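Long-range contact in nitronate monooxygenase family protein (Pseudomonas aeruginosa, PDB 4QIT), which uses FMN and molecular oxygen to oxidise alkyl nitronates, with the toxin propionate 3-nitronate as its best substrate: residues P218-I231 with A234-A247. The protein carries 1 engineered substitution. Numbering follows the deposited sequence.
Sequences PVVAAGGIMDGRGI and ALELGASAVQMGTA. With FMN (flavin mononucleotide), chain C.
Strands 219-222 and 241-244 run parallel, their axes 4.2 Å apart and crossing at -34°, and Ala221 ties them through both its backbone groups: its N gives a hydrogen bond to Ala241 O, and its O receives one from Gln243 N. Helix 228-236 makes the crossover of this beta-alpha-beta unit and packs on the sheet face that carries Ala221 and Val242. There the methyl of Ala221 meets that of Ala234, CB to CB 3.7 Å, a close fit between two small residues. Val242 fills the next place, with CG1 anti to its carbonyl carbon (chi1 -59°); this branch touches both Ile225 CD1 and Ile231 CG2 at 3.9 Å, while CG2 lies against Ile231 CG1 and CD1. Met244 crosses Ile225 at about a right angle and curls at its last torsion (chi3 67°), which lays CE 3.3 Å from Ile225 O. Before the helix, Asp227 is the N-cap, its OD1 accepting from Gly230 N; its other oxygen forms a salt bridge with Arg209 of the second subunit.

The C-terminal ends of both strands open onto the FMN phosphate, as is usual for phosphate binding in TIM barrels. Gly224 N donates to O2P (2.8 Å), Gly245 N to O1P, and Thr246 grips O3P through both its N and OG1. Two waters also donate to O1P, one of them joining Gly223 N to Gln243 O. On the opposite sheet face Gln243 packs its CB on Val220 CG1, and its extended chain carries NE2 to the ribityl hydroxyl O2' (2.9 Å).

Within the barrel, strand 219-222 pairs on its other edge with strand 178-182, and strand 241-244 lies beside strand 21-23; helix 344-355 packs on the crossover helix at Ile231 and Leu235, and helix 204-212 covers Ala221 and Ala239 through Val208.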
# COMPACT_ATOMS: atom_id res chain seq x y z
N PRO A 218 9.06 -11.92 -16.37
CA PRO A 218 8.07 -12.55 -15.49
C PRO A 218 8.06 -11.83 -14.15
O PRO A 218 9.12 -11.47 -13.63
CB PRO A 218 8.63 -13.97 -15.31
CG PRO A 218 9.49 -14.19 -16.52
CD PRO A 218 10.09 -12.86 -16.83
N VAL A 219 6.86 -11.60 -13.62
CA VAL A 219 6.68 -10.86 -12.38
C VAL A 219 6.26 -11.80 -11.27
O VAL A 219 5.25 -12.49 -11.39
CB VAL A 219 5.61 -9.77 -12.55
CG1 VAL A 219 5.39 -9.01 -11.24
CG2 VAL A 219 6.00 -8.80 -13.65
N VAL A 220 7.03 -11.81 -10.18
CA VAL A 220 6.67 -12.59 -8.99
C VAL A 220 6.06 -11.62 -7.99
O VAL A 220 6.74 -10.70 -7.54
CB VAL A 220 7.91 -13.26 -8.36
CG1 VAL A 220 7.51 -14.09 -7.15
CG2 VAL A 220 8.63 -14.15 -9.38
N ALA A 221 4.78 -11.81 -7.67
CA ALA A 221 4.07 -10.89 -6.75
C ALA A 221 4.46 -11.17 -5.30
O ALA A 221 4.37 -12.31 -4.85
CB ALA A 221 2.57 -11.05 -6.91
N ALA A 222 4.85 -10.13 -4.56
CA ALA A 222 5.25 -10.29 -3.16
C ALA A 222 4.63 -9.20 -2.31
O ALA A 222 4.83 -8.01 -2.57
CB ALA A 222 6.77 -10.27 -3.02
N GLY A 223 3.89 -9.60 -1.29
CA GLY A 223 3.36 -8.63 -0.33
C GLY A 223 1.88 -8.78 -0.09
O GLY A 223 1.04 -8.42 -0.91
N GLY A 224 1.56 -9.33 1.08
CA GLY A 224 0.18 -9.44 1.52
C GLY A 224 -0.57 -10.67 1.08
O GLY A 224 -1.76 -10.82 1.39
N ILE A 225 0.10 -11.57 0.38
CA ILE A 225 -0.54 -12.78 -0.14
C ILE A 225 -0.46 -13.91 0.89
O ILE A 225 0.63 -14.29 1.31
CB ILE A 225 0.11 -13.17 -1.47
CG1 ILE A 225 -0.14 -12.05 -2.49
CG2 ILE A 225 -0.46 -14.50 -1.98
CD1 ILE A 225 0.72 -12.15 -3.75
N MET A 226 -1.62 -14.42 1.31
CA MET A 226 -1.70 -15.33 2.47
C MET A 226 -2.49 -16.61 2.17
O MET A 226 -2.54 -17.52 3.00
CB MET A 226 -2.37 -14.61 3.65
CG MET A 226 -1.62 -13.35 4.11
SD MET A 226 0.01 -13.72 4.76
CE MET A 226 -0.47 -14.55 6.27
N ASP A 227 -3.13 -16.66 1.01
CA ASP A 227 -3.99 -17.78 0.68
C ASP A 227 -4.16 -17.92 -0.83
O ASP A 227 -3.65 -17.09 -1.59
CB ASP A 227 -5.34 -17.69 1.43
CG ASP A 227 -6.11 -16.42 1.12
OD1 ASP A 227 -5.83 -15.74 0.11
OD2 ASP A 227 -7.04 -16.09 1.89
N GLY A 228 -4.84 -18.97 -1.28
CA GLY A 228 -4.97 -19.19 -2.71
C GLY A 228 -5.76 -18.11 -3.43
O GLY A 228 -5.50 -17.85 -4.60
N ARG A 229 -6.73 -17.49 -2.74
CA ARG A 229 -7.44 -16.34 -3.31
C ARG A 229 -6.47 -15.21 -3.65
O ARG A 229 -6.56 -14.61 -4.72
CB ARG A 229 -8.54 -15.84 -2.37
CG ARG A 229 -9.84 -16.65 -2.43
CD ARG A 229 -10.89 -15.94 -1.60
NE ARG A 229 -12.18 -16.62 -1.60
CZ ARG A 229 -13.17 -16.36 -2.45
NH1 ARG A 229 -13.01 -15.43 -3.38
NH2 ARG A 229 -14.32 -17.02 -2.37
N GLY A 230 -5.53 -14.93 -2.74
CA GLY A 230 -4.48 -13.94 -3.00
C GLY A 230 -3.60 -14.33 -4.19
O GLY A 230 -3.22 -13.48 -5.00
N ILE A 231 -3.27 -15.61 -4.29
CA ILE A 231 -2.50 -16.09 -5.43
C ILE A 231 -3.26 -15.90 -6.74
O ILE A 231 -2.72 -15.38 -7.72
CB ILE A 231 -2.07 -17.56 -5.26
CG1 ILE A 231 -1.33 -17.74 -3.93
CG2 ILE A 231 -1.20 -17.99 -6.43
CD1 ILE A 231 -0.79 -19.15 -3.71
N ALA A 234 -3.24 -12.27 -7.74
CA ALA A 234 -1.93 -11.92 -8.31
C ALA A 234 -1.83 -12.38 -9.76
O ALA A 234 -1.34 -11.64 -10.63
CB ALA A 234 -0.82 -12.53 -7.49
N LEU A 235 -2.29 -13.60 -10.03
CA LEU A 235 -2.26 -14.11 -11.39
C LEU A 235 -3.20 -13.32 -12.32
O LEU A 235 -2.86 -13.08 -13.48
CB LEU A 235 -2.61 -15.60 -11.41
CG LEU A 235 -1.68 -16.48 -10.56
CD1 LEU A 235 -2.06 -17.94 -10.68
CD2 LEU A 235 -0.22 -16.28 -10.94
N GLU A 236 -4.37 -12.93 -11.83
CA GLU A 236 -5.25 -12.08 -12.64
C GLU A 236 -4.57 -10.77 -13.01
O GLU A 236 -4.79 -10.23 -14.10
CB GLU A 236 -6.57 -11.81 -11.91
CG GLU A 236 -7.51 -13.02 -11.87
CD GLU A 236 -8.06 -13.41 -13.23
OE1 GLU A 236 -7.91 -12.62 -14.19
OE2 GLU A 236 -8.67 -14.49 -13.34
N LEU A 237 -3.71 -10.26 -12.12
CA LEU A 237 -3.03 -8.99 -12.37
C LEU A 237 -1.90 -9.13 -13.39
O LEU A 237 -1.37 -8.13 -13.89
CB LEU A 237 -2.48 -8.41 -11.07
CG LEU A 237 -3.56 -8.00 -10.07
CD1 LEU A 237 -2.90 -7.65 -8.73
CD2 LEU A 237 -4.37 -6.82 -10.59
N GLY A 238 -1.54 -10.37 -13.70
CA GLY A 238 -0.50 -10.65 -14.67
C GLY A 238 0.77 -11.26 -14.11
O GLY A 238 1.73 -11.44 -14.85
N ALA A 239 0.80 -11.59 -12.82
CA ALA A 239 1.99 -12.19 -12.24
C ALA A 239 2.20 -13.60 -12.80
O ALA A 239 1.24 -14.26 -13.20
CB ALA A 239 1.88 -12.25 -10.71
N SER A 240 3.45 -14.04 -12.78
CA SER A 240 3.79 -15.40 -13.18
C SER A 240 3.96 -16.33 -11.99
O SER A 240 4.02 -17.55 -12.17
CB SER A 240 5.07 -15.41 -14.00
OG SER A 240 4.92 -14.65 -15.19
N ALA A 241 4.05 -15.76 -10.79
CA ALA A 241 4.24 -16.53 -9.56
C ALA A 241 4.01 -15.61 -8.37
O ALA A 241 3.80 -14.41 -8.53
CB ALA A 241 5.64 -17.15 -9.51
N VAL A 242 4.05 -16.18 -7.17
CA VAL A 242 3.99 -15.39 -5.94
C VAL A 242 5.15 -15.73 -5.02
O VAL A 242 5.73 -16.84 -5.09
CB VAL A 242 2.65 -15.59 -5.18
CG1 VAL A 242 1.48 -15.20 -6.08
CG2 VAL A 242 2.50 -17.03 -4.67
N GLN A 243 5.51 -14.78 -4.16
CA GLN A 243 6.50 -15.00 -3.13
C GLN A 243 5.85 -14.60 -1.81
O GLN A 243 5.29 -13.49 -1.70
CB GLN A 243 7.75 -14.16 -3.38
CG GLN A 243 8.78 -14.26 -2.27
CD GLN A 243 10.16 -13.85 -2.74
OE1 GLN A 243 10.66 -14.35 -3.75
NE2 GLN A 243 10.78 -12.91 -2.03
N MET A 244 5.90 -15.51 -0.84
CA MET A 244 5.15 -15.40 0.41
C MET A 244 6.07 -15.62 1.60
O MET A 244 6.69 -16.68 1.70
CB MET A 244 4.01 -16.44 0.42
CG MET A 244 2.96 -16.18 -0.65
SD MET A 244 1.81 -17.55 -0.89
CE MET A 244 0.95 -17.51 0.67
N GLY A 245 6.16 -14.62 2.47
CA GLY A 245 7.00 -14.72 3.65
C GLY A 245 6.18 -14.96 4.92
O GLY A 245 6.30 -16.00 5.57
N THR A 246 5.35 -13.98 5.26
CA THR A 246 4.58 -14.02 6.51
C THR A 246 3.80 -15.33 6.66
O THR A 246 3.74 -15.90 7.75
CB THR A 246 3.63 -12.82 6.58
OG1 THR A 246 4.41 -11.62 6.51
CG2 THR A 246 2.85 -12.81 7.89
N ALA A 247 3.25 -15.83 5.56
CA ALA A 247 2.48 -17.08 5.59
C ALA A 247 3.27 -18.28 6.11
O ALA A 247 2.68 -19.22 6.65
CB ALA A 247 1.90 -17.38 4.23
N1 FMN C . 13.54 -10.47 1.67
C2 FMN C . 14.87 -10.63 1.32
O2 FMN C . 15.23 -10.34 0.19
N3 FMN C . 15.79 -11.13 2.21
C4 FMN C . 15.37 -11.45 3.49
O4 FMN C . 16.16 -11.89 4.32
C4A FMN C . 14.05 -11.28 3.84
N5 FMN C . 13.67 -11.60 5.12
C5A FMN C . 12.36 -11.47 5.51
C6 FMN C . 12.02 -11.83 6.81
C7 FMN C . 10.72 -11.73 7.24
C7M FMN C . 10.43 -12.15 8.66
C8 FMN C . 9.73 -11.24 6.38
C8M FMN C . 8.31 -11.11 6.85
C9 FMN C . 10.08 -10.88 5.07
C9A FMN C . 11.40 -11.00 4.62
N10 FMN C . 11.78 -10.65 3.32
C10 FMN C . 13.11 -10.79 2.94
C1' FMN C . 10.76 -10.10 2.36
C2' FMN C . 10.14 -11.17 1.47
O2' FMN C . 11.06 -11.55 0.48
C3' FMN C . 8.89 -10.64 0.78
O3' FMN C . 9.10 -9.37 0.21
C4' FMN C . 7.80 -10.51 1.82
O4' FMN C . 7.91 -11.57 2.75
C5' FMN C . 6.45 -10.61 1.13
O5' FMN C . 5.55 -10.10 2.05
P FMN C . 4.58 -11.05 2.89
O1P FMN C . 4.42 -12.36 2.17
O2P FMN C . 3.30 -10.30 3.07
O3P FMN C . 5.29 -11.26 4.19
O HOH W 1 4.38 -12.06 -15.19
O HOH W 2 3.21 -12.20 -0.27
O HOH W 3 2.90 -14.43 3.04